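Local atomic coordinates of bacterial regulatory proteins, TetR family (Nitrosomonas europaea, PDB entry 3NI7), a protein that probably binds DNA as a dimeric, all-helical transcriptional regulator of the TetR type. Residues A[23-28]-A[52-57]; A[60-65]-A[92-97]; A[104-109]-A[158-163]; A[123-128]-A[151-156]. One frame throughout, in Å; residues are numbered along the deposited sequence.

Overall arrangement
The four contacts run from the DNA-binding end of this all-helical TetR fold to the subunit interface. Contacts 1 and 2, centres about 15 Å apart, follow each other along helix 51-69: contact 1 ties it to the loop before the predicted helix-turn-helix, contact 2 to helix 80-96. Contacts 3 and 4 share helix 149-164, centres about 14 Å apart, and both border the second subunit. Side chains join the two pairs. Trp25 of contact 1 packs on Met105 of contact 3, Leu92 and Leu95 of contact 2 touch Phe160 and Trp163 of contact 3, and Arg124 of contact 4 makes salt bridges to Asp60 and Asp63 of contact 2. The centres of contacts 1 and 4 are about 23 Å apart.

Contact 1 (A[23-28]-A[52-57]); sequences TSWEAV and DELIDA
With chi1 at 174°, Trp25 holds its CG opposite the backbone N and swings the indole out of its loop towards helix 51-69, while Ile55 (chi2 -169°) extends CD1 to meet it. The six-membered half of the indole makes the closer approaches: CZ2 lies 3.6 Å from Ile55 CG1 and 3.9 Å from Ile55 CD1. Leu54 comes in at the ring edge, near its plane, where its CB is 4.2 Å from Trp25 CH2. All three residues are buried, and no hydrogen bond crosses between the segments. The loop itself is shaped by a type I turn from Trp25 to Val28, closed by Val28 N bonding to Trp25 O. An alanine at Trp25 would remove the whole indole and would probably leave a gap beside Ile55 and Leu54, with Lys51 deprived of its cation-pi partner. Lys51 also binds Trp25 O through NZ, so one lysine grips this residue by ring and backbone. In the TetR fold this loop leads into the predicted helix-turn-helix; here the indole sits where Ala20 of helix 7-22, Met105 of helix 99-108 and the start of helix 51-69 converge.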
loop_
_atom_site.group_PDB
_atom_site.type_symbol
_atom_site.label_atom_id
_atom_site.label_comp_id
_atom_site.label_asym_id
_atom_site.label_seq_id
_atom_site.Cartn_x
_atom_site.Cartn_y
_atom_site.Cartn_z
ATOM N N THR A 23 -22.130 -15.683 -2.462
ATOM C CA THR A 23 -22.707 -14.540 -3.151
ATOM C C THR A 23 -21.716 -13.431 -3.400
ATOM O O THR A 23 -21.113 -13.406 -4.447
ATOM C CB THR A 23 -23.929 -14.027 -2.390
ATOM O OG1 THR A 23 -23.533 -13.583 -1.089
ATOM C CG2 THR A 23 -24.845 -15.137 -2.252
ATOM N N SER A 24 -21.604 -12.508 -2.465
ATOM C CA SER A 24 -20.492 -11.599 -2.371
ATOM C C SER A 24 -20.565 -11.019 -0.958
ATOM O O SER A 24 -21.460 -11.343 -0.188
ATOM C CB SER A 24 -20.485 -10.469 -3.408
ATOM O OG SER A 24 -21.662 -9.710 -3.355
ATOM N N TRP A 25 -19.589 -10.197 -0.615
ATOM C CA TRP A 25 -19.560 -9.471 0.631
ATOM C C TRP A 25 -20.650 -8.399 0.602
ATOM O O TRP A 25 -21.561 -8.382 1.478
ATOM C CB TRP A 25 -18.180 -8.832 0.823
ATOM C CG TRP A 25 -18.097 -7.964 1.973
ATOM C CD1 TRP A 25 -17.882 -6.630 1.975
ATOM C CD2 TRP A 25 -18.258 -8.356 3.326
ATOM N NE1 TRP A 25 -17.897 -6.156 3.261
ATOM C CE2 TRP A 25 -18.138 -7.201 4.108
ATOM C CE3 TRP A 25 -18.498 -9.577 3.955
ATOM C CZ2 TRP A 25 -18.255 -7.228 5.484
ATOM C CZ3 TRP A 25 -18.619 -9.607 5.328
ATOM C CH2 TRP A 25 -18.503 -8.449 6.077
ATOM N N GLU A 26 -20.589 -7.514 -0.396
ATOM C CA GLU A 26 -21.622 -6.470 -0.579
ATOM C C GLU A 26 -23.039 -6.979 -0.356
ATOM O O GLU A 26 -23.829 -6.335 0.308
ATOM C CB GLU A 26 -21.560 -5.892 -1.973
ATOM C CG GLU A 26 -22.573 -4.808 -2.228
ATOM C CD GLU A 26 -23.231 -4.942 -3.583
ATOM O OE1 GLU A 26 -22.491 -5.094 -4.603
ATOM O OE2 GLU A 26 -24.493 -4.880 -3.614
ATOM N N ALA A 27 -23.339 -8.150 -0.896
ATOM C CA ALA A 27 -24.648 -8.785 -0.751
ATOM C C ALA A 27 -25.001 -9.218 0.687
ATOM O O ALA A 27 -26.194 -9.524 0.991
ATOM C CB ALA A 27 -24.727 -9.986 -1.662
ATOM N N VAL A 28 -24.003 -9.245 1.574
ATOM C CA VAL A 28 -24.229 -9.831 2.886
ATOM C C VAL A 28 -24.990 -8.889 3.816
ATOM O O VAL A 28 -24.525 -7.779 4.094
ATOM C CB VAL A 28 -22.935 -10.176 3.603
ATOM C CG1 VAL A 28 -23.254 -10.559 5.054
ATOM C CG2 VAL A 28 -22.208 -11.278 2.900
ATOM N N ASP A 52 -19.373 -3.515 9.101
ATOM C CA ASP A 52 -17.966 -3.254 9.421
ATOM C C ASP A 52 -17.540 -4.074 10.618
ATOM O O ASP A 52 -16.552 -4.691 10.587
ATOM C CB ASP A 52 -17.753 -1.787 9.827
ATOM C CG ASP A 52 -17.815 -0.824 8.654
ATOM O OD1 ASP A 52 -17.099 -1.090 7.649
ATOM O OD2 ASP A 52 -18.562 0.204 8.770
ATOM N N GLU A 53 -18.287 -4.038 11.709
ATOM C CA GLU A 53 -17.838 -4.672 12.950
ATOM C C GLU A 53 -17.344 -6.070 12.676
ATOM O O GLU A 53 -16.485 -6.546 13.399
ATOM C CB GLU A 53 -18.944 -4.663 14.018
ATOM C CG GLU A 53 -19.157 -3.290 14.638
ATOM C CD GLU A 53 -20.273 -3.245 15.699
ATOM O OE1 GLU A 53 -20.819 -4.317 16.097
ATOM O OE2 GLU A 53 -20.631 -2.104 16.140
ATOM N N LEU A 54 -17.886 -6.712 11.634
ATOM C CA LEU A 54 -17.485 -8.071 11.231
ATOM C C LEU A 54 -16.073 -8.153 10.590
ATOM O O LEU A 54 -15.291 -9.095 10.803
ATOM C CB LEU A 54 -18.526 -8.653 10.263
ATOM C CG LEU A 54 -19.958 -8.915 10.787
ATOM C CD1 LEU A 54 -20.974 -8.788 9.661
ATOM C CD2 LEU A 54 -20.035 -10.296 11.396
ATOM N N ILE A 55 -15.771 -7.157 9.773
ATOM C CA ILE A 55 -14.471 -7.031 9.194
ATOM C C ILE A 55 -13.457 -7.007 10.329
ATOM O O ILE A 55 -12.472 -7.792 10.341
ATOM C CB ILE A 55 -14.341 -5.787 8.307
ATOM C CG1 ILE A 55 -15.436 -5.806 7.233
ATOM C CG2 ILE A 55 -12.893 -5.738 7.653
ATOM C CD1 ILE A 55 -15.285 -4.795 6.142
ATOM N N ASP A 56 -13.708 -6.138 11.301
ATOM C CA ASP A 56 -12.889 -6.132 12.501
ATOM C C ASP A 56 -12.651 -7.533 13.047
ATOM O O ASP A 56 -11.476 -7.946 13.151
ATOM C CB ASP A 56 -13.499 -5.264 13.597
ATOM C CG ASP A 56 -12.796 -3.954 13.720
ATOM O OD1 ASP A 56 -11.666 -3.887 13.165
ATOM O OD2 ASP A 56 -13.342 -3.002 14.370
ATOM N N ALA A 57 -13.749 -8.249 13.376
ATOM C CA ALA A 57 -13.617 -9.605 13.944
ATOM C C ALA A 57 -12.780 -10.563 13.041
ATOM O O ALA A 57 -12.012 -11.415 13.534
ATOM C CB ALA A 57 -14.906 -10.169 14.212
#

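Contact 2 (A[60-65]-A[92-97]); sequences DRADSR and LDALAV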
loop_
_atom_site.group_PDB
_atom_site.type_symbol
_atom_site.label_atom_id
_atom_site.label_comp_id
_atom_site.label_asym_id
_atom_site.label_seq_id
_atom_site.Cartn_x
_atom_site.Cartn_y
_atom_site.Cartn_z
ATOM N N ASP A 60 -9.231 -9.571 13.469
ATOM C CA ASP A 60 -8.768 -9.963 14.791
ATOM C C ASP A 60 -8.538 -11.439 14.866
ATOM O O ASP A 60 -7.707 -11.915 15.640
ATOM C CB ASP A 60 -9.743 -9.537 15.850
ATOM C CG ASP A 60 -9.500 -8.138 16.277
ATOM O OD1 ASP A 60 -8.292 -7.707 16.179
ATOM O OD2 ASP A 60 -10.467 -7.466 16.707
ATOM N N ARG A 61 -9.282 -12.187 14.074
ATOM C CA ARG A 61 -9.100 -13.617 14.129
ATOM C C ARG A 61 -7.685 -13.957 13.641
ATOM O O ARG A 61 -6.984 -14.770 14.257
ATOM C CB ARG A 61 -10.180 -14.347 13.329
ATOM C CG ARG A 61 -10.039 -15.827 13.451
ATOM C CD ARG A 61 -11.129 -16.511 12.775
ATOM N NE ARG A 61 -12.346 -16.297 13.491
ATOM C CZ ARG A 61 -13.483 -16.898 13.197
ATOM N NH1 ARG A 61 -13.530 -17.750 12.176
ATOM N NH2 ARG A 61 -14.594 -16.610 13.922
ATOM N N ALA A 62 -7.265 -13.328 12.541
ATOM C CA ALA A 62 -5.877 -13.472 12.033
ATOM C C ALA A 62 -4.858 -13.059 13.109
ATOM O O ALA A 62 -4.054 -13.872 13.573
ATOM C CB ALA A 62 -5.693 -12.626 10.805
ATOM N N ASP A 63 -5.036 -11.874 13.659
ATOM C CA ASP A 63 -4.069 -11.374 14.609
ATOM C C ASP A 63 -3.897 -12.387 15.736
ATOM O O ASP A 63 -2.798 -12.522 16.272
ATOM C CB ASP A 63 -4.518 -10.026 15.175
ATOM C CG ASP A 63 -4.541 -8.932 14.126
ATOM O OD1 ASP A 63 -4.101 -9.190 12.985
ATOM O OD2 ASP A 63 -4.999 -7.814 14.440
ATOM N N SER A 64 -4.961 -13.091 16.115
ATOM C CA SER A 64 -4.824 -14.006 17.236
ATOM C C SER A 64 -4.122 -15.305 16.825
ATOM O O SER A 64 -3.460 -15.930 17.648
ATOM C CB SER A 64 -6.164 -14.346 17.815
ATOM O OG SER A 64 -6.555 -15.533 17.157
ATOM N N ARG A 65 -4.278 -15.735 15.574
ATOM C CA ARG A 65 -3.470 -16.877 15.074
ATOM C C ARG A 65 -2.003 -16.522 15.179
ATOM O O ARG A 65 -1.187 -17.243 15.754
ATOM C CB ARG A 65 -3.854 -17.298 13.635
ATOM C CG ARG A 65 -5.075 -18.314 13.601
ATOM C CD ARG A 65 -4.708 -19.707 14.260
ATOM N NE ARG A 65 -3.462 -20.301 13.671
ATOM C CZ ARG A 65 -2.230 -20.329 14.221
ATOM N NH1 ARG A 65 -1.236 -20.889 13.536
ATOM N NH2 ARG A 65 -1.958 -19.835 15.434
ATOM N N LEU A 92 -1.668 -14.309 6.911
ATOM C CA LEU A 92 -2.315 -14.405 5.593
ATOM C C LEU A 92 -3.012 -15.735 5.365
ATOM O O LEU A 92 -4.058 -15.784 4.718
ATOM C CB LEU A 92 -1.357 -14.085 4.498
ATOM C CG LEU A 92 -1.003 -12.587 4.451
ATOM C CD1 LEU A 92 0.411 -12.402 3.882
ATOM C CD2 LEU A 92 -2.016 -11.818 3.625
ATOM N N ASP A 93 -2.474 -16.790 5.957
ATOM C CA ASP A 93 -3.129 -18.077 5.935
ATOM C C ASP A 93 -4.487 -18.011 6.667
ATOM O O ASP A 93 -5.507 -18.504 6.190
ATOM C CB ASP A 93 -2.221 -19.144 6.543
ATOM C CG ASP A 93 -1.087 -19.551 5.601
ATOM O OD1 ASP A 93 -0.985 -19.003 4.469
ATOM O OD2 ASP A 93 -0.280 -20.418 6.002
ATOM N N ALA A 94 -4.481 -17.378 7.834
ATOM C CA ALA A 94 -5.678 -17.162 8.557
ATOM C C ALA A 94 -6.721 -16.514 7.633
ATOM O O ALA A 94 -7.866 -17.022 7.453
ATOM C CB ALA A 94 -5.402 -16.298 9.726
ATOM N N LEU A 95 -6.334 -15.402 7.031
ATOM C CA LEU A 95 -7.256 -14.699 6.126
ATOM C C LEU A 95 -7.584 -15.555 4.941
ATOM O O LEU A 95 -8.676 -15.485 4.387
ATOM C CB LEU A 95 -6.633 -13.394 5.620
ATOM C CG LEU A 95 -6.317 -12.378 6.743
ATOM C CD1 LEU A 95 -5.580 -11.111 6.275
ATOM C CD2 LEU A 95 -7.591 -12.001 7.442
ATOM N N ALA A 96 -6.607 -16.371 4.552
ATOM C CA ALA A 96 -6.749 -17.199 3.323
ATOM C C ALA A 96 -7.938 -18.177 3.377
ATOM O O ALA A 96 -8.334 -18.716 2.336
ATOM C CB ALA A 96 -5.497 -18.003 3.034
ATOM N N VAL A 97 -8.478 -18.422 4.583
ATOM C CA VAL A 97 -9.598 -19.348 4.738
ATOM C C VAL A 97 -10.638 -18.843 3.704
ATOM O O VAL A 97 -11.339 -19.640 3.029
ATOM C CB VAL A 97 -10.032 -19.495 6.214
ATOM C CG1 VAL A 97 -11.306 -20.189 6.266
ATOM C CG2 VAL A 97 -9.034 -20.272 7.050
#
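Ala62 and Ala94 face each other where helix 51-69 meets helix 80-96, their CA atoms 5.1 Å apart. The short segments run roughly antiparallel, at 138° with their axes 8.4 Å apart, an antiparallel helix pair of the TetR fold in which the long helix leaving the DNA-binding region passes against the C-terminal helical body. Small side chains permit this approach. Ala94 CB sits almost on the opposing backbone, 3.7 Å from Ala62 CA, and Ala62 CB meets Ala94 CB at 3.8 Å. On the more buried flank, Leu95 leans in with one branch, its CD2 lying 3.9 Å from Ala62 CB. Its chi1 of -62° sets CG opposite the carbonyl carbon and brings the isobutyl end back towards helix 51-69, where Leu95 also touches Trp58 and Phe59. Arg65 adds only the base of its chain at the margin, through CB beside Ala94 CB. The interface between the segments is thus wholly apolar, while polar ties run round it: Asp63 OD1 accepts from Trp91 NE1, and Arg61 NH1 forms a salt bridge with Asp14. Within helix 51-69, Ser64 OG donates to Arg61 O at 3.0 Å, tilted 24° from the carbonyl plane and arriving on the same face as Arg65 N, so that this one oxygen takes two donors.

Contact 3 (A[104-109]-A[158-163]); sequences QMIMSK and MTFFFW
Ile106 reaches across to Phe160 and Phe161 with its two branches, one for each ring. These residues join helix 99-108 to helix 149-164 within the C-terminal helical domain of the TetR fold, over a CA to CA separation of 9.6 Å between Ile106 and Phe161. At that spacing the backbones do not touch, and the contact is made by side chains. Ile106 has chi1 near -67°, which puts CG2 opposite the backbone N and CG1 opposite the carbonyl carbon and turns both branches to the opposing helix. CG2 comes to Phe161 CZ at 4.0 Å, the tip of a ring that otherwise lies at an exposed margin. CG1 comes to Phe160 CZ at 4.3 Å, on the buried side. Phe160 holds its CG opposite the backbone N, chi1 -175°, and so sends its ring from helix 149-164 towards helix 99-108. No hydrogen bond crosses, and the contact is apolar.

Behind it, Phe160 packs on Leu92 and Leu95 and meets the Trp91 ring at about 55°, while Ile106 also rests on Phe59 of helix 51-69. Another face of helix 149-164 serves the dimer: Met158 packs on Val122 of the second subunit and Phe162 on its Glu111. Met107, a selenomethionine, skirts the exposed ring, with SE 4.8 Å from Phe161 CE1.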
loop_
_atom_site.group_PDB
_atom_site.type_symbol
_atom_site.label_atom_id
_atom_site.label_comp_id
_atom_site.label_asym_id
_atom_site.label_seq_id
_atom_site.Cartn_x
_atom_site.Cartn_y
_atom_site.Cartn_z
ATOM N N GLN A 104 -12.587 -8.635 -1.036
ATOM C CA GLN A 104 -13.780 -7.829 -1.213
ATOM C C GLN A 104 -13.951 -6.855 -0.053
ATOM O O GLN A 104 -14.245 -5.676 -0.258
ATOM C CB GLN A 104 -14.991 -8.735 -1.374
ATOM C CG GLN A 104 -15.018 -9.401 -2.759
ATOM C CD GLN A 104 -16.204 -10.370 -2.958
ATOM O OE1 GLN A 104 -16.556 -11.131 -2.053
ATOM N NE2 GLN A 104 -16.820 -10.330 -4.141
HETATM N N MSE A 105 -13.719 -7.342 1.158
HETATM C CA MSE A 105 -13.776 -6.491 2.342
HETATM C C MSE A 105 -12.902 -5.234 2.242
HETATM O O MSE A 105 -13.316 -4.138 2.684
HETATM C CB MSE A 105 -13.321 -7.262 3.583
HETATM C CG MSE A 105 -14.319 -8.287 4.092
HETATM SE SE MSE A 105 -13.615 -9.414 5.560
HETATM C CE MSE A 105 -15.339 -10.132 6.174
ATOM N N ILE A 106 -11.707 -5.412 1.666
ATOM C CA ILE A 106 -10.725 -4.355 1.566
ATOM C C ILE A 106 -11.074 -3.441 0.393
ATOM O O ILE A 106 -11.139 -2.226 0.562
ATOM C CB ILE A 106 -9.293 -4.906 1.435
ATOM C CG1 ILE A 106 -8.873 -5.619 2.724
ATOM C CG2 ILE A 106 -8.319 -3.806 1.147
ATOM C CD1 ILE A 106 -9.078 -4.795 3.985
HETATM N N MSE A 107 -11.329 -4.004 -0.787
HETATM C CA MSE A 107 -11.774 -3.173 -1.922
HETATM C C MSE A 107 -12.929 -2.309 -1.473
HETATM O O MSE A 107 -13.030 -1.161 -1.870
HETATM C CB MSE A 107 -12.217 -3.996 -3.151
HETATM C CG MSE A 107 -11.109 -4.788 -3.872
HETATM SE SE MSE A 107 -9.335 -3.834 -3.681
HETATM C CE MSE A 107 -8.114 -4.813 -4.964
ATOM N N SER A 108 -13.711 -2.871 -0.570
ATOM C CA SER A 108 -14.930 -2.278 -0.092
ATOM C C SER A 108 -14.723 -0.901 0.468
ATOM O O SER A 108 -15.439 0.013 0.124
ATOM C CB SER A 108 -15.447 -3.139 1.033
ATOM O OG SER A 108 -16.653 -2.587 1.515
ATOM N N LYS A 109 -13.782 -0.774 1.378
ATOM C CA LYS A 109 -13.513 0.504 1.963
ATOM C C LYS A 109 -12.574 1.231 1.058
ATOM O O LYS A 109 -11.426 1.406 1.393
ATOM C CB LYS A 109 -12.825 0.311 3.288
ATOM C CG LYS A 109 -12.648 -1.111 3.665
ATOM C CD LYS A 109 -12.176 -1.166 5.081
ATOM C CE LYS A 109 -11.399 -2.405 5.390
ATOM N NZ LYS A 109 -10.994 -2.417 6.812
HETATM N N MSE A 158 2.714 -4.302 0.628
HETATM C CA MSE A 158 2.818 -4.801 -0.749
HETATM C C MSE A 158 2.520 -6.279 -0.837
HETATM O O MSE A 158 1.750 -6.728 -1.696
HETATM C CB MSE A 158 4.194 -4.604 -1.286
HETATM C CG MSE A 158 4.395 -3.405 -2.156
HETATM SE SE MSE A 158 6.265 -3.711 -2.925
HETATM C CE MSE A 158 6.276 -2.237 -4.274
ATOM N N THR A 159 3.105 -7.034 0.077
ATOM C CA THR A 159 2.882 -8.457 0.084
ATOM C C THR A 159 1.395 -8.728 0.176
ATOM O O THR A 159 0.871 -9.602 -0.514
ATOM C CB THR A 159 3.536 -9.087 1.262
ATOM O OG1 THR A 159 4.903 -8.715 1.259
ATOM C CG2 THR A 159 3.448 -10.585 1.192
ATOM N N PHE A 160 0.730 -7.962 1.050
ATOM C CA PHE A 160 -0.694 -8.126 1.314
ATOM C C PHE A 160 -1.518 -7.982 0.059
ATOM O O PHE A 160 -2.290 -8.876 -0.301
ATOM C CB PHE A 160 -1.136 -7.097 2.326
ATOM C CG PHE A 160 -2.549 -7.260 2.762
ATOM C CD1 PHE A 160 -3.059 -8.516 3.045
ATOM C CD2 PHE A 160 -3.368 -6.175 2.892
ATOM C CE1 PHE A 160 -4.336 -8.680 3.421
ATOM C CE2 PHE A 160 -4.623 -6.346 3.277
ATOM C CZ PHE A 160 -5.114 -7.609 3.537
ATOM N N PHE A 161 -1.320 -6.855 -0.609
ATOM C CA PHE A 161 -2.025 -6.597 -1.843
ATOM C C PHE A 161 -1.681 -7.589 -2.938
ATOM O O PHE A 161 -2.590 -8.037 -3.655
ATOM C CB PHE A 161 -1.859 -5.143 -2.262
ATOM C CG PHE A 161 -2.881 -4.242 -1.578
ATOM C CD1 PHE A 161 -4.101 -3.953 -2.195
ATOM C CD2 PHE A 161 -2.659 -3.759 -0.269
ATOM C CE1 PHE A 161 -5.053 -3.152 -1.547
ATOM C CE2 PHE A 161 -3.593 -2.955 0.379
ATOM C CZ PHE A 161 -4.792 -2.651 -0.256
ATOM N N PHE A 162 -0.405 -7.987 -3.018
ATOM C CA PHE A 162 0.029 -9.046 -3.947
ATOM C C PHE A 162 -0.635 -10.398 -3.618
ATOM O O PHE A 162 -1.055 -11.119 -4.506
ATOM C CB PHE A 162 1.566 -9.170 -3.899
ATOM C CG PHE A 162 2.128 -10.284 -4.724
ATOM C CD1 PHE A 162 2.581 -10.045 -6.010
ATOM C CD2 PHE A 162 2.217 -11.587 -4.213
ATOM C CE1 PHE A 162 3.124 -11.108 -6.800
ATOM C CE2 PHE A 162 2.743 -12.661 -4.993
ATOM C CZ PHE A 162 3.198 -12.409 -6.284
ATOM N N TRP A 163 -0.709 -10.736 -2.336
ATOM C CA TRP A 163 -1.316 -12.001 -1.871
ATOM C C TRP A 163 -2.778 -12.150 -2.247
ATOM O O TRP A 163 -3.285 -13.267 -2.471
ATOM C CB TRP A 163 -1.212 -12.072 -0.353
ATOM C CG TRP A 163 -2.101 -13.029 0.336
ATOM C CD1 TRP A 163 -1.816 -14.315 0.684
ATOM C CD2 TRP A 163 -3.388 -12.745 0.855
ATOM N NE1 TRP A 163 -2.859 -14.865 1.369
ATOM C CE2 TRP A 163 -3.845 -13.919 1.501
ATOM C CE3 TRP A 163 -4.206 -11.608 0.845
ATOM C CZ2 TRP A 163 -5.097 -14.003 2.102
ATOM C CZ3 TRP A 163 -5.451 -11.688 1.443
ATOM C CH2 TRP A 163 -5.889 -12.884 2.066
#

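Contact 4 (A[123-128]-A[151-156]); sequences MRVSRT and TLTTIY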
loop_
_atom_site.group_PDB
_atom_site.type_symbol
_atom_site.label_atom_id
_atom_site.label_comp_id
_atom_site.label_asym_id
_atom_site.label_seq_id
_atom_site.Cartn_x
_atom_site.Cartn_y
_atom_site.Cartn_z
HETATM N N MSE A 123 -4.492 2.684 11.641
HETATM C CA MSE A 123 -3.956 2.484 12.989
HETATM C C MSE A 123 -3.708 0.996 13.185
HETATM O O MSE A 123 -2.683 0.562 13.750
HETATM C CB MSE A 123 -4.867 3.089 14.037
HETATM C CG MSE A 123 -5.072 4.617 13.853
HETATM SE SE MSE A 123 -3.446 5.810 14.076
HETATM C CE MSE A 123 -3.908 6.398 15.965
ATOM N N ARG A 124 -4.600 0.196 12.616
ATOM C CA ARG A 124 -4.456 -1.249 12.739
ATOM C C ARG A 124 -3.146 -1.683 12.137
ATOM O O ARG A 124 -2.358 -2.397 12.748
ATOM C CB ARG A 124 -5.606 -1.979 12.060
ATOM C CG ARG A 124 -5.861 -3.382 12.635
ATOM C CD ARG A 124 -6.731 -4.284 11.715
ATOM N NE ARG A 124 -7.902 -4.809 12.451
ATOM C CZ ARG A 124 -7.845 -5.782 13.356
ATOM N NH1 ARG A 124 -8.927 -6.157 13.979
ATOM N NH2 ARG A 124 -6.705 -6.377 13.645
ATOM N N VAL A 125 -2.896 -1.193 10.942
ATOM C CA VAL A 125 -1.639 -1.461 10.278
ATOM C C VAL A 125 -0.444 -1.156 11.182
ATOM O O VAL A 125 0.425 -1.999 11.343
ATOM C CB VAL A 125 -1.537 -0.641 8.986
ATOM C CG1 VAL A 125 -0.114 -0.524 8.526
ATOM C CG2 VAL A 125 -2.398 -1.260 7.897
ATOM N N SER A 126 -0.398 0.038 11.771
ATOM C CA SER A 126 0.753 0.435 12.567
ATOM C C SER A 126 0.947 -0.507 13.728
ATOM O O SER A 126 2.019 -1.049 13.908
ATOM C CB SER A 126 0.633 1.858 13.085
ATOM O OG SER A 126 0.580 2.758 12.007
ATOM N N ARG A 127 -0.095 -0.752 14.509
ATOM C CA ARG A 127 0.076 -1.644 15.664
ATOM C C ARG A 127 0.576 -2.978 15.181
ATOM O O ARG A 127 1.441 -3.590 15.799
ATOM C CB ARG A 127 -1.209 -1.886 16.443
ATOM C CG ARG A 127 -0.897 -2.626 17.814
ATOM C CD ARG A 127 -2.174 -3.079 18.604
ATOM N NE ARG A 127 -1.928 -3.509 20.002
ATOM C CZ ARG A 127 -1.521 -4.729 20.384
ATOM N NH1 ARG A 127 -1.263 -5.682 19.481
ATOM N NH2 ARG A 127 -1.361 -4.996 21.681
ATOM N N THR A 128 -0.008 -3.439 14.084
ATOM C CA THR A 128 0.330 -4.772 13.560
ATOM C C THR A 128 1.802 -4.846 13.190
ATOM O O THR A 128 2.550 -5.719 13.642
ATOM C CB THR A 128 -0.502 -5.127 12.325
ATOM O OG1 THR A 128 -1.897 -4.800 12.536
ATOM C CG2 THR A 128 -0.360 -6.579 12.060
ATOM N N THR A 151 10.205 0.346 5.842
ATOM C CA THR A 151 10.553 -0.673 4.886
ATOM C C THR A 151 9.613 -1.798 5.174
ATOM O O THR A 151 8.795 -2.225 4.327
ATOM C CB THR A 151 12.003 -1.128 5.049
ATOM O OG1 THR A 151 12.874 -0.039 4.721
ATOM C CG2 THR A 151 12.295 -2.290 4.171
ATOM N N LEU A 152 9.699 -2.265 6.402
ATOM C CA LEU A 152 8.803 -3.339 6.820
ATOM C C LEU A 152 7.320 -2.998 6.574
ATOM O O LEU A 152 6.549 -3.855 6.208
ATOM C CB LEU A 152 8.988 -3.591 8.290
ATOM C CG LEU A 152 8.109 -4.670 8.847
ATOM C CD1 LEU A 152 8.141 -5.891 7.975
ATOM C CD2 LEU A 152 8.637 -4.907 10.243
ATOM N N THR A 153 6.930 -1.756 6.742
ATOM C CA THR A 153 5.544 -1.436 6.462
ATOM C C THR A 153 5.298 -1.596 4.992
ATOM O O THR A 153 4.310 -2.223 4.585
ATOM C CB THR A 153 5.123 0.014 6.871
ATOM O OG1 THR A 153 5.239 0.159 8.291
ATOM C CG2 THR A 153 3.690 0.255 6.497
ATOM N N THR A 154 6.192 -1.015 4.196
ATOM C CA THR A 154 5.984 -0.997 2.775
ATOM C C THR A 154 5.944 -2.410 2.297
ATOM O O THR A 154 5.211 -2.734 1.388
ATOM C CB THR A 154 7.063 -0.248 2.087
ATOM O OG1 THR A 154 6.985 1.131 2.508
ATOM C CG2 THR A 154 6.892 -0.350 0.568
ATOM N N ILE A 155 6.705 -3.273 2.948
ATOM C CA ILE A 155 6.719 -4.679 2.542
ATOM C C ILE A 155 5.443 -5.375 2.945
ATOM O O ILE A 155 4.872 -6.180 2.193
ATOM C CB ILE A 155 7.953 -5.466 3.089
ATOM C CG1 ILE A 155 9.270 -4.961 2.424
ATOM C CG2 ILE A 155 7.802 -6.947 2.786
ATOM C CD1 ILE A 155 10.589 -5.259 3.214
ATOM N N TYR A 156 4.985 -5.081 4.144
ATOM C CA TYR A 156 3.802 -5.788 4.640
ATOM C C TYR A 156 2.582 -5.378 3.830
ATOM O O TYR A 156 1.869 -6.197 3.302
ATOM C CB TYR A 156 3.681 -5.591 6.098
ATOM C CG TYR A 156 2.385 -5.936 6.694
ATOM C CD1 TYR A 156 2.087 -7.226 7.137
ATOM C CD2 TYR A 156 1.459 -4.925 6.933
ATOM C CE1 TYR A 156 0.841 -7.505 7.752
ATOM C CE2 TYR A 156 0.234 -5.186 7.521
ATOM C CZ TYR A 156 -0.065 -6.456 7.931
ATOM O OH TYR A 156 -1.299 -6.562 8.534
#
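Val125 on helix 115-135 and Thr153 on helix 149-164 lie across from each other, CA atoms 8.1 Å apart, both within helices that run on past the segments. Between them only methyl groups approach, Val125 CG1 and Thr153 CG2 at 4.4 Å. One turn further on, Tyr156 reaches across. Its chi1 of 165° throws the ring towards helix 115-135, and the two side chains cross at about a right angle: Thr128 CG2 lies 3.6 Å from Tyr156 OH and 4.1 Å from Tyr156 CZ. The methyl can do this because CG2 of Thr128 stands opposite the backbone N. The pair belongs to the C-terminal helical domain of the TetR fold, on the side that forms the dimer. Ser126 OG hydrogen-bonds to Thr151 OG1 of the second subunit, and Val125 packs on Thr154 of that subunit. Thr153 OG1 is held by Glu149 O of its own helix, while the Tyr156 ring meets Trp91 with planes at about 45°.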